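Local coordinates for gifsy-2 prophage ATP-binding sugar transporter-like protein (Salmonella typhimurium LT2, PDB 2PP6) that is of uncertain function, possibly binding ATP, and folds as a long N-terminal helix followed by a small antiparallel beta barrel, at residues A[17-22]-A[56-61]; A[24-29]-A[33-38]; A[70-75]-A[91-96]. All blocks are in the same frame, centred on the assembly; numbering follows the deposited sequence.

Contact 1. Residues A[17-22]-A[56-61]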
ATOM      1  N   ALA A  17       2.310  -8.420   8.847  1.00 23.58           N
ATOM      2  CA  ALA A  17       2.915  -9.732   8.888  1.00 23.47           C
ATOM      3  C   ALA A  17       4.356  -9.665   8.431  1.00 23.37           C
ATOM      4  O   ALA A  17       5.183 -10.468   8.855  1.00 24.29           O
ATOM      5  CB  ALA A  17       2.133 -10.693   8.023  1.00  4.10           C
ATOM      6  N   LEU A  18       4.653  -8.696   7.571  1.00 26.00           N
ATOM      7  CA  LEU A  18       5.999  -8.537   7.049  1.00 27.07           C
ATOM      8  C   LEU A  18       6.893  -7.891   8.092  1.00 26.41           C
ATOM      9  O   LEU A  18       8.051  -8.281   8.254  1.00 26.53           O
ATOM     10  CB  LEU A  18       5.970  -7.695   5.772  1.00 27.62           C
ATOM     11  CG  LEU A  18       7.296  -7.423   5.059  1.00 28.21           C
ATOM     12  CD1 LEU A  18       8.021  -8.718   4.752  1.00 23.99           C
ATOM     13  CD2 LEU A  18       7.011  -6.654   3.784  1.00 31.70           C
ATOM     14  N   ILE A  19       6.362  -6.897   8.794  1.00 29.67           N
ATOM     15  CA  ILE A  19       7.141  -6.238   9.828  1.00 31.92           C
ATOM     16  C   ILE A  19       7.478  -7.251  10.913  1.00 32.11           C
ATOM     17  O   ILE A  19       8.602  -7.278  11.422  1.00 32.48           O
ATOM     18  CB  ILE A  19       6.380  -5.084  10.483  1.00 16.90           C
ATOM     19  CG1 ILE A  19       6.236  -3.925   9.508  1.00 16.48           C
ATOM     20  CG2 ILE A  19       7.126  -4.618  11.727  1.00 14.64           C
ATOM     21  CD1 ILE A  19       5.636  -2.706  10.146  1.00 16.84           C
ATOM     22  N   ALA A  20       6.504  -8.082  11.264  1.00 22.60           N
ATOM     23  CA  ALA A  20       6.716  -9.090  12.292  1.00 25.06           C
ATOM     24  C   ALA A  20       7.757 -10.106  11.834  1.00 28.05           C
ATOM     25  O   ALA A  20       8.596 -10.545  12.622  1.00 23.83           O
ATOM     26  CB  ALA A  20       5.407  -9.789  12.621  1.00 31.23           C
ATOM     27  N   GLU A  21       7.703 -10.469  10.556  1.00 29.24           N
ATOM     28  CA  GLU A  21       8.644 -11.428   9.995  1.00 30.92           C
ATOM     29  C   GLU A  21      10.062 -10.881   9.987  1.00 29.36           C
ATOM     30  O   GLU A  21      11.008 -11.598  10.257  1.00 29.30           O
ATOM     31  CB  GLU A  21       8.246 -11.797   8.566  1.00 55.18           C
ATOM     32  CG  GLU A  21       9.104 -12.890   7.964  1.00 73.77           C
ATOM     33  CD  GLU A  21       8.960 -14.216   8.702  1.00 84.50           C
ATOM     34  OE1 GLU A  21       9.771 -15.137   8.454  1.00 87.30           O
ATOM     35  OE2 GLU A  21       8.027 -14.342   9.527  1.00 88.81           O
ATOM     36  N   ARG A  22      10.210  -9.604   9.682  1.00 27.14           N
ATOM     37  CA  ARG A  22      11.520  -8.997   9.625  1.00 24.76           C
ATOM     38  C   ARG A  22      12.118  -8.591  10.956  1.00 25.31           C
ATOM     39  O   ARG A  22      13.308  -8.757  11.157  1.00 23.59           O
ATOM     40  CB  ARG A  22      11.492  -7.772   8.713  1.00 37.56           C
ATOM     41  CG  ARG A  22      11.917  -8.058   7.297  1.00 46.95           C
ATOM     42  CD  ARG A  22      13.048  -7.133   6.903  1.00 50.78           C
ATOM     43  NE  ARG A  22      12.574  -5.781   6.641  1.00 50.64           N
ATOM     44  CZ  ARG A  22      13.368  -4.729   6.480  1.00 52.29           C
ATOM     45  NH1 ARG A  22      12.838  -3.539   6.236  1.00 52.28           N
ATOM     46  NH2 ARG A  22      14.687  -4.861   6.578  1.00 50.37           N
ATOM     47  N   VAL A  56       5.530  -3.809  20.845  1.00 25.70           N
ATOM     48  CA  VAL A  56       4.142  -4.022  20.473  1.00 23.18           C
ATOM     49  C   VAL A  56       3.969  -5.498  20.082  1.00 21.99           C
ATOM     50  O   VAL A  56       4.829  -6.092  19.437  1.00 21.91           O
ATOM     51  CB  VAL A  56       3.672  -3.052  19.362  1.00 19.48           C
ATOM     52  CG1 VAL A  56       4.705  -2.006  19.125  1.00 17.75           C
ATOM     53  CG2 VAL A  56       3.320  -3.798  18.128  1.00 19.51           C
ATOM     54  N   VAL A  57       2.863  -6.086  20.525  1.00 17.81           N
ATOM     55  CA  VAL A  57       2.560  -7.492  20.311  1.00 18.78           C
ATOM     56  C   VAL A  57       1.859  -7.798  18.998  1.00 19.07           C
ATOM     57  O   VAL A  57       0.747  -7.336  18.757  1.00 24.17           O
ATOM     58  CB  VAL A  57       1.691  -8.009  21.478  1.00 14.69           C
ATOM     59  CG1 VAL A  57       1.452  -9.510  21.345  1.00  9.95           C
ATOM     60  CG2 VAL A  57       2.379  -7.697  22.785  1.00  8.04           C
ATOM     61  N   PHE A  58       2.487  -8.609  18.159  1.00 22.45           N
ATOM     62  CA  PHE A  58       1.886  -8.940  16.872  1.00 21.41           C
ATOM     63  C   PHE A  58       1.045 -10.210  16.825  1.00 22.96           C
ATOM     64  O   PHE A  58       0.060 -10.265  16.101  1.00 27.72           O
ATOM     65  CB  PHE A  58       2.961  -8.989  15.795  1.00 15.78           C
ATOM     66  CG  PHE A  58       3.373  -7.630  15.294  1.00 16.52           C
ATOM     67  CD1 PHE A  58       3.131  -7.259  13.985  1.00 13.39           C
ATOM     68  CD2 PHE A  58       3.993  -6.713  16.144  1.00 18.28           C
ATOM     69  CE1 PHE A  58       3.499  -5.991  13.524  1.00 18.67           C
ATOM     70  CE2 PHE A  58       4.367  -5.449  15.690  1.00 19.26           C
ATOM     71  CZ  PHE A  58       4.120  -5.084  14.383  1.00 19.17           C
ATOM     72  N   SER A  59       1.408 -11.223  17.598  1.00 19.36           N
ATOM     73  CA  SER A  59       0.651 -12.468  17.602  1.00 20.83           C
ATOM     74  C   SER A  59      -0.777 -12.198  18.070  1.00 22.29           C
ATOM     75  O   SER A  59      -1.003 -11.331  18.923  1.00 23.43           O
ATOM     76  CB  SER A  59       1.327 -13.471  18.532  1.00 23.96           C
ATOM     77  OG  SER A  59       2.669 -13.677  18.137  1.00 29.22           O
ATOM     78  N   GLY A  60      -1.747 -12.929  17.518  1.00 17.28           N
ATOM     79  CA  GLY A  60      -3.130 -12.715  17.918  1.00 18.46           C
ATOM     80  C   GLY A  60      -3.600 -13.727  18.942  1.00 21.21           C
ATOM     81  O   GLY A  60      -4.777 -13.771  19.273  1.00 15.62           O
ATOM     82  N   ASN A  61      -2.680 -14.536  19.461  1.00 22.61           N
ATOM     83  CA  ASN A  61      -3.063 -15.570  20.405  1.00 23.65           C
ATOM     84  C   ASN A  61      -2.808 -15.247  21.871  1.00 22.01           C
ATOM     85  O   ASN A  61      -2.911 -16.127  22.718  1.00 14.86           O
ATOM     86  CB  ASN A  61      -2.391 -16.900  20.029  1.00 25.14           C
ATOM     87  CG  ASN A  61      -0.886 -16.881  20.228  1.00 39.27           C
ATOM     88  OD1 ASN A  61      -0.218 -15.932  19.835  1.00 49.68           O
ATOM     89  ND2 ASN A  61      -0.347 -17.946  20.812  1.00 45.22           N
TER
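Ala-20 and Ile-19, on the last turns of helix 2-23, meet the ring of Phe-58, and everything that passes between 17-22 and 56-61 is apolar. Ala-20 CB lies 3.7 Å from Phe-58 CD1 and also touches CB at the root of the same side chain. So short a residue suits this place, because it lets the helix come close: the CA atoms of Ala-20 and Phe-58 are 6.7 Å apart. One residue back, Ile-19 uses its gamma methyl. CG2 is anti to the backbone N (CG1 chi1 -70°) and reaches the far end of the ring, 4.0 Å from Phe-58 CZ. A long flat phenylalanine thus spans two successive helix residues.

The polar and pi contacts of each segment are made apart from the other. The helix keeps its own bonds, such as Glu-21 N to Ala-17 O, while the Phe-58 ring makes a cation-pi contact with Lys-88 and has Val-56 O in its plane at one edge.

Phe-58 directly follows strand 53-57 and rests on Val-37 of strand 32-38, so the contact docks the helix end on the barrel. Leu-18 and Ile-19 also pack on Met-4 of a second subunit, consistent with a four-helix bundle in the tetramer.

Contact 2. Residues A[24-29]-A[33-38]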
ATOM      1  N   GLY A  24      10.261  -9.149  14.182  1.00 31.49           N
ATOM      2  CA  GLY A  24       9.700  -9.854  15.320  1.00 33.83           C
ATOM      3  C   GLY A  24      10.659 -10.698  16.152  1.00 33.30           C
ATOM      4  O   GLY A  24      11.613 -11.283  15.633  1.00 31.70           O
HETATM    5  N   MSE A  25      10.402 -10.750  17.458  1.00 32.08           N
HETATM    6  CA  MSE A  25      11.185 -11.552  18.391  1.00 32.97           C
HETATM    7  C   MSE A  25      10.236 -12.567  18.989  1.00 34.05           C
HETATM    8  O   MSE A  25       9.031 -12.314  19.079  1.00 34.11           O
HETATM    9  CB  MSE A  25      11.711 -10.727  19.543  1.00 44.06           C
HETATM   10  CG  MSE A  25      12.797  -9.773  19.207  1.00 54.02           C
HETATM   11 SE   MSE A  25      13.413  -9.066  20.876  0.75 61.99          SE
HETATM   12  CE  MSE A  25      11.821  -8.105  21.387  1.00 57.83           C
ATOM     13  N   LYS A  26      10.778 -13.707  19.407  1.00 31.75           N
ATOM     14  CA  LYS A  26       9.978 -14.756  20.028  1.00 28.05           C
ATOM     15  C   LYS A  26      10.059 -14.465  21.514  1.00 25.10           C
ATOM     16  O   LYS A  26      11.140 -14.340  22.091  1.00 24.54           O
ATOM     17  CB  LYS A  26      10.560 -16.120  19.686  1.00 32.85           C
ATOM     18  CG  LYS A  26       9.985 -17.284  20.464  1.00 38.84           C
ATOM     19  CD  LYS A  26       8.626 -17.679  19.971  1.00 47.03           C
ATOM     20  CE  LYS A  26       8.626 -19.153  19.627  1.00 47.54           C
ATOM     21  NZ  LYS A  26       9.111 -19.971  20.768  1.00 48.27           N
ATOM     22  N   VAL A  27       8.912 -14.348  22.145  1.00 21.70           N
ATOM     23  CA  VAL A  27       8.916 -13.961  23.536  1.00 22.66           C
ATOM     24  C   VAL A  27       7.810 -14.658  24.309  1.00 25.81           C
ATOM     25  O   VAL A  27       6.789 -15.030  23.737  1.00 28.04           O
ATOM     26  CB  VAL A  27       8.770 -12.416  23.592  1.00 20.90           C
ATOM     27  CG1 VAL A  27       7.462 -12.005  24.255  1.00 21.70           C
ATOM     28  CG2 VAL A  27       9.967 -11.816  24.242  1.00 20.11           C
ATOM     29  N   ASN A  28       8.007 -14.837  25.609  1.00 21.94           N
ATOM     30  CA  ASN A  28       7.000 -15.499  26.413  1.00 21.36           C
ATOM     31  C   ASN A  28       6.299 -14.498  27.312  1.00 21.39           C
ATOM     32  O   ASN A  28       6.948 -13.814  28.103  1.00 22.77           O
ATOM     33  CB  ASN A  28       7.640 -16.612  27.248  1.00 20.89           C
ATOM     34  CG  ASN A  28       6.608 -17.497  27.927  1.00 21.26           C
ATOM     35  OD1 ASN A  28       5.941 -17.083  28.884  1.00 21.54           O
ATOM     36  ND2 ASN A  28       6.465 -18.728  27.430  1.00 18.57           N
ATOM     37  N   ILE A  29       4.975 -14.411  27.170  1.00 20.92           N
ATOM     38  CA  ILE A  29       4.143 -13.510  27.962  1.00 22.41           C
ATOM     39  C   ILE A  29       3.138 -14.323  28.754  1.00 22.71           C
ATOM     40  O   ILE A  29       2.313 -15.021  28.194  1.00 23.27           O
ATOM     41  CB  ILE A  29       3.373 -12.526  27.080  1.00 20.84           C
ATOM     42  CG1 ILE A  29       4.358 -11.560  26.400  1.00 21.33           C
ATOM     43  CG2 ILE A  29       2.347 -11.785  27.918  1.00 18.43           C
ATOM     44  CD1 ILE A  29       3.697 -10.437  25.601  1.00 16.75           C
ATOM     45  N   ASP A  33       3.954 -18.254  24.343  1.00 29.76           N
ATOM     46  CA  ASP A  33       4.967 -17.764  23.429  1.00 32.26           C
ATOM     47  C   ASP A  33       4.305 -16.949  22.327  1.00 31.23           C
ATOM     48  O   ASP A  33       3.226 -17.293  21.863  1.00 31.75           O
ATOM     49  CB  ASP A  33       5.745 -18.931  22.846  1.00 42.87           C
ATOM     50  CG  ASP A  33       6.522 -19.683  23.906  1.00 48.21           C
ATOM     51  OD1 ASP A  33       7.153 -19.016  24.768  1.00 45.62           O
ATOM     52  OD2 ASP A  33       6.507 -20.935  23.874  1.00 54.22           O
ATOM     53  N   CYS A  34       4.940 -15.856  21.928  1.00 28.17           N
ATOM     54  CA  CYS A  34       4.383 -14.993  20.889  1.00 26.30           C
ATOM     55  C   CYS A  34       5.421 -14.049  20.276  1.00 24.52           C
ATOM     56  O   CYS A  34       6.543 -13.942  20.764  1.00 24.60           O
ATOM     57  CB  CYS A  34       3.236 -14.173  21.468  1.00 29.59           C
ATOM     58  SG  CYS A  34       3.729 -13.188  22.876  1.00 28.82           S
ATOM     59  N   ILE A  35       5.038 -13.358  19.210  1.00 13.83           N
ATOM     60  CA  ILE A  35       5.970 -12.466  18.538  1.00 14.18           C
ATOM     61  C   ILE A  35       5.767 -11.004  18.901  1.00 15.64           C
ATOM     62  O   ILE A  35       4.650 -10.467  18.933  1.00 13.55           O
ATOM     63  CB  ILE A  35       5.924 -12.650  16.976  1.00 11.31           C
ATOM     64  CG1 ILE A  35       6.788 -13.839  16.554  1.00  6.54           C
ATOM     65  CG2 ILE A  35       6.523 -11.428  16.271  1.00  4.96           C
ATOM     66  CD1 ILE A  35       6.500 -15.112  17.247  1.00  9.87           C
ATOM     67  N   VAL A  36       6.876 -10.341  19.153  1.00 14.06           N
ATOM     68  CA  VAL A  36       6.787  -8.962  19.550  1.00 13.67           C
ATOM     69  C   VAL A  36       7.826  -8.174  18.756  1.00 14.55           C
ATOM     70  O   VAL A  36       8.801  -8.739  18.272  1.00 15.10           O
ATOM     71  CB  VAL A  36       7.017  -8.909  21.092  1.00 25.80           C
ATOM     72  CG1 VAL A  36       8.362  -8.286  21.421  1.00 19.06           C
ATOM     73  CG2 VAL A  36       5.849  -8.219  21.763  1.00 26.22           C
ATOM     74  N   VAL A  37       7.617  -6.884  18.575  1.00 20.98           N
ATOM     75  CA  VAL A  37       8.610  -6.102  17.850  1.00 21.29           C
ATOM     76  C   VAL A  37       8.973  -4.889  18.692  1.00 26.17           C
ATOM     77  O   VAL A  37       8.088  -4.183  19.185  1.00 23.76           O
ATOM     78  CB  VAL A  37       8.088  -5.658  16.453  1.00 14.34           C
ATOM     79  CG1 VAL A  37       9.078  -4.714  15.798  1.00  8.85           C
ATOM     80  CG2 VAL A  37       7.883  -6.888  15.559  1.00 15.09           C
ATOM     81  N   GLU A  38      10.275  -4.672  18.881  1.00 21.91           N
ATOM     82  CA  GLU A  38      10.758  -3.542  19.662  1.00 25.63           C
ATOM     83  C   GLU A  38      10.285  -2.236  19.041  1.00 27.55           C
ATOM     84  O   GLU A  38      10.285  -2.083  17.817  1.00 22.47           O
ATOM     85  CB  GLU A  38      12.279  -3.577  19.757  1.00 39.94           C
ATOM     86  CG  GLU A  38      12.764  -4.836  20.452  1.00 56.54           C
ATOM     87  CD  GLU A  38      14.001  -4.615  21.315  1.00 64.38           C
ATOM     88  OE1 GLU A  38      13.964  -3.737  22.212  1.00 68.35           O
ATOM     89  OE2 GLU A  38      15.007  -5.330  21.101  1.00 65.68           O
TER
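Met-25, Val-27 and Asn-28 pair with Val-36, Cys-34 and Asp-33 in a beta hairpin, two neighbouring antiparallel strands of the barrel. Four backbone hydrogen bonds join them at the Met-25/Val-36 and Val-27/Cys-34 pairs; Met-25 N to Val-36 O and Cys-34 N to Val-27 O are both 2.7 Å. The short strand axes lie at 128°, an antiparallel pair strongly twisted, as is common in small closed barrels.

The tight part is the face carrying Met-25, Val-27, Cys-34 and Val-36. Branched valines and a compact cysteine fill it with largely apolar groups. Met-25, a selenomethionine, bends at its last torsion, which brings CE to 3.5 Å from Val-36 CG1 and against Glu-38 CG. Cys-34 SG has Ile-29 CD1 at 3.9 Å, and Leu-72 of strand 69-72 covers Met-25 and Val-27. The carboxylate of Glu-38, at the margin of this face, is held by a salt bridge to Arg-73.

The other face, with Lys-26, Asn-28, Asp-33 and Ile-35, is looser and more open to solvent. Gly-24, where the chain leaves the helix, has its CA 3.7 Å from Ile-35 CG2; glycine suits the place, since a beta carbon there would clash with that methyl. Long flexible Lys-26 brings NZ only to 4.2 Å from Asp-33 OD2, beyond a salt bridge, though the charges may still attract. Asn-28 does better: with CG anti to the backbone N (chi1 -170°), its amide turns across to the partner strand. The amide and carboxylate planes stand 79° apart, and Asn-28 ND2 bonds Asp-33 OD1 at 2.8 Å from above the carboxylate plane.

Contact 3. Residues A[70-75]-A[91-96]; sequences VVLRGS and LTLEEN
Val-70 and Leu-93 face each other with CA atoms 7.8 Å apart, across strands that are not direct neighbours, so the segments meet through side chains alone. Strand 69-72 ends in a type I' turn from Leu-72 to Ser-75, closed by two backbone hydrogen bonds, Leu-72 N to Ser-75 O at 2.8 Å and Ser-75 N to Leu-72 O at 3.0 Å. Arg-73 and Gly-74 both take positive phi there. Glycine fits the second of these corners, phi 91°, because it has no beta carbon to press on the carbonyl oxygen of Arg-73.

Leu-93 carries the contact by dividing its two methyls between two partners. Its CD2 lies 4.0 Å from Val-70 CG2, and its CD1 lies 4.1 Å from Leu-72 CD2. It crosses each partner at about a right angle, so branch ends meet rather than whole chains running alongside. In Val-70 the touching branch sits beside the backbone N, whereas CG1 is anti to that nitrogen (chi1 175°). Leucine suits position 93 because its fork can serve residues two apart on one strand, which project to the same side. All three side chains are buried, as expected of aliphatic groups turned into a barrel.

Asn-96 OD1 is hydrogen-bonded to Thr-78 OG1, and Thr-92 O to Thr-80 OG1, so both polar partners belong to strand 75-85.

That strand lies between 69-72 and 88-95 in the sheet and hydrogen-bonds to both; its Val-79 touches Val-70. From strand 25-29, Ile-29 packs on Val-70 and Leu-91, continuing the apolar interior around the barrel.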
ATOM      1  N   VAL A  70       7.096 -11.156  31.539  1.00 32.72           N
ATOM      2  CA  VAL A  70       7.461 -11.328  30.151  1.00 24.98           C
ATOM      3  C   VAL A  70       8.910 -11.734  30.053  1.00 22.98           C
ATOM      4  O   VAL A  70       9.771 -10.993  30.505  1.00 25.17           O
ATOM      5  CB  VAL A  70       7.300 -10.004  29.394  1.00 26.01           C
ATOM      6  CG1 VAL A  70       7.811 -10.154  27.967  1.00 24.21           C
ATOM      7  CG2 VAL A  70       5.852  -9.565  29.430  1.00 21.92           C
ATOM      8  N   VAL A  71       9.200 -12.896  29.476  1.00 25.95           N
ATOM      9  CA  VAL A  71      10.596 -13.283  29.328  1.00 22.86           C
ATOM     10  C   VAL A  71      11.055 -12.833  27.957  1.00 25.37           C
ATOM     11  O   VAL A  71      10.560 -13.308  26.935  1.00 23.87           O
ATOM     12  CB  VAL A  71      10.807 -14.789  29.425  1.00 12.85           C
ATOM     13  CG1 VAL A  71      12.285 -15.097  29.237  1.00  6.85           C
ATOM     14  CG2 VAL A  71      10.307 -15.300  30.768  1.00 10.01           C
ATOM     15  N   LEU A  72      12.006 -11.914  27.931  1.00 28.07           N
ATOM     16  CA  LEU A  72      12.500 -11.383  26.671  1.00 31.31           C
ATOM     17  C   LEU A  72      14.014 -11.383  26.643  1.00 31.56           C
ATOM     18  O   LEU A  72      14.663 -10.830  27.523  1.00 35.49           O
ATOM     19  CB  LEU A  72      11.950  -9.963  26.474  1.00 29.85           C
ATOM     20  CG  LEU A  72      12.655  -9.000  25.525  1.00 29.82           C
ATOM     21  CD1 LEU A  72      12.897  -9.664  24.192  1.00 36.67           C
ATOM     22  CD2 LEU A  72      11.793  -7.775  25.348  1.00 31.23           C
ATOM     23  N   ARG A  73      14.569 -12.014  25.623  1.00 25.42           N
ATOM     24  CA  ARG A  73      16.005 -12.112  25.480  1.00 28.12           C
ATOM     25  C   ARG A  73      16.723 -12.663  26.716  1.00 29.18           C
ATOM     26  O   ARG A  73      17.854 -12.297  27.013  1.00 31.82           O
ATOM     27  CB  ARG A  73      16.566 -10.759  25.068  1.00 43.97           C
ATOM     28  CG  ARG A  73      16.745 -10.689  23.580  1.00 51.30           C
ATOM     29  CD  ARG A  73      17.018  -9.295  23.078  1.00 56.72           C
ATOM     30  NE  ARG A  73      17.313  -9.343  21.649  1.00 61.61           N
ATOM     31  CZ  ARG A  73      17.401  -8.274  20.867  1.00 64.35           C
ATOM     32  NH1 ARG A  73      17.209  -7.066  21.383  1.00 64.65           N
ATOM     33  NH2 ARG A  73      17.685  -8.415  19.576  1.00 64.21           N
ATOM     34  N   GLY A  74      16.058 -13.562  27.429  1.00 45.66           N
ATOM     35  CA  GLY A  74      16.666 -14.167  28.592  1.00 45.93           C
ATOM     36  C   GLY A  74      16.400 -13.456  29.895  1.00 46.90           C
ATOM     37  O   GLY A  74      16.760 -13.964  30.951  1.00 49.73           O
ATOM     38  N   SER A  75      15.767 -12.290  29.843  1.00 36.00           N
ATOM     39  CA  SER A  75      15.495 -11.543  31.069  1.00 35.12           C
ATOM     40  C   SER A  75      14.010 -11.461  31.357  1.00 35.55           C
ATOM     41  O   SER A  75      13.187 -11.528  30.445  1.00 35.29           O
ATOM     42  CB  SER A  75      16.080 -10.138  30.966  1.00 27.68           C
ATOM     43  OG  SER A  75      17.263 -10.153  30.184  1.00 24.42           O
ATOM     44  N   LEU A  91       3.308  -2.720  25.012  1.00 16.47           N
ATOM     45  CA  LEU A  91       3.646  -2.945  26.408  1.00 15.27           C
ATOM     46  C   LEU A  91       4.888  -2.221  26.938  1.00 16.97           C
ATOM     47  O   LEU A  91       5.928  -2.139  26.271  1.00 14.81           O
ATOM     48  CB  LEU A  91       3.820  -4.445  26.647  1.00 18.26           C
ATOM     49  CG  LEU A  91       2.842  -5.396  25.947  1.00 17.84           C
ATOM     50  CD1 LEU A  91       3.140  -6.841  26.377  1.00 14.70           C
ATOM     51  CD2 LEU A  91       1.409  -5.024  26.282  1.00 16.61           C
ATOM     52  N   THR A  92       4.767  -1.691  28.150  1.00 25.17           N
ATOM     53  CA  THR A  92       5.889  -1.035  28.799  1.00 29.56           C
ATOM     54  C   THR A  92       6.353  -2.074  29.801  1.00 29.55           C
ATOM     55  O   THR A  92       5.593  -2.480  30.684  1.00 28.87           O
ATOM     56  CB  THR A  92       5.477   0.249  29.535  1.00 32.61           C
ATOM     57  OG1 THR A  92       5.095   1.244  28.577  1.00 30.28           O
ATOM     58  CG2 THR A  92       6.640   0.771  30.371  1.00 28.08           C
ATOM     59  N   LEU A  93       7.601  -2.505  29.640  1.00 36.92           N
ATOM     60  CA  LEU A  93       8.179  -3.543  30.479  1.00 39.96           C
ATOM     61  C   LEU A  93       9.285  -3.052  31.395  1.00 47.84           C
ATOM     62  O   LEU A  93      10.153  -2.278  30.979  1.00 42.70           O
ATOM     63  CB  LEU A  93       8.765  -4.635  29.595  1.00 24.54           C
ATOM     64  CG  LEU A  93       8.008  -5.030  28.341  1.00 14.37           C
ATOM     65  CD1 LEU A  93       8.853  -5.979  27.510  1.00 14.23           C
ATOM     66  CD2 LEU A  93       6.713  -5.684  28.741  1.00 14.88           C
ATOM     67  N   GLU A  94       9.261  -3.539  32.633  1.00 53.98           N
ATOM     68  CA  GLU A  94      10.279  -3.194  33.619  1.00 59.55           C
ATOM     69  C   GLU A  94      11.014  -4.453  34.084  1.00 58.62           C
ATOM     70  O   GLU A  94      10.399  -5.509  34.257  1.00 50.86           O
ATOM     71  CB  GLU A  94       9.641  -2.486  34.820  1.00 95.26           C
ATOM     72  CG  GLU A  94       9.011  -1.140  34.474  1.00122.83           C
ATOM     73  CD  GLU A  94       9.998  -0.148  33.871  1.00134.26           C
ATOM     74  OE1 GLU A  94       9.553   0.920  33.394  1.00139.23           O
ATOM     75  OE2 GLU A  94      11.215  -0.430  33.876  1.00139.70           O
ATOM     76  N   GLU A  95      12.331  -4.336  34.267  1.00 42.08           N
ATOM     77  CA  GLU A  95      13.172  -5.446  34.723  1.00 39.54           C
ATOM     78  C   GLU A  95      12.672  -5.969  36.078  1.00 40.50           C
ATOM     79  O   GLU A  95      11.931  -5.290  36.787  1.00 36.31           O
ATOM     80  CB  GLU A  95      14.618  -4.978  34.878  1.00 66.57           C
ATOM     81  CG  GLU A  95      15.093  -4.038  33.783  1.00 72.22           C
ATOM     82  CD  GLU A  95      16.037  -4.700  32.795  1.00 76.58           C
ATOM     83  OE1 GLU A  95      16.473  -4.005  31.851  1.00 78.39           O
ATOM     84  OE2 GLU A  95      16.346  -5.904  32.958  1.00 77.73           O
ATOM     85  N   ASN A  96      13.081  -7.179  36.435  1.00 55.78           N
ATOM     86  CA  ASN A  96      12.668  -7.766  37.698  1.00 63.38           C
ATOM     87  C   ASN A  96      13.856  -7.832  38.648  1.00 66.54           C
ATOM     88  O   ASN A  96      14.158  -8.936  39.155  1.00 69.94           O
ATOM     89  CB  ASN A  96      12.090  -9.165  37.461  1.00 64.32           C
ATOM     90  CG  ASN A  96      10.611  -9.133  37.095  1.00 71.25           C
ATOM     91  OD1 ASN A  96      10.149  -8.228  36.400  1.00 73.54           O
ATOM     92  ND2 ASN A  96       9.866 -10.132  37.557  1.00 73.98           N
TER

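Contact 2 is nested in the loop that contact 1 closes, and contact 3 follows both along the chain. All three involve the same six-stranded antiparallel barrel. Contacts 1 and 2 have centres about 8 Å apart and meet where strands 53-57 and 32-38 adjoin; Ser-59 OG probably bonds Ile-35 N. Contacts 2 and 3, with centres about 11 Å apart, meet where strands 25-29 and 69-72 close the barrel and Val-71 N probably hydrogen-bonds Asn-28 O. Contacts 1 and 3 lie farther apart, about 18 Å between centres, yet Val-57 touches Leu-91. Together they lead from the docked helix, through the hairpin, into the apolar barrel interior.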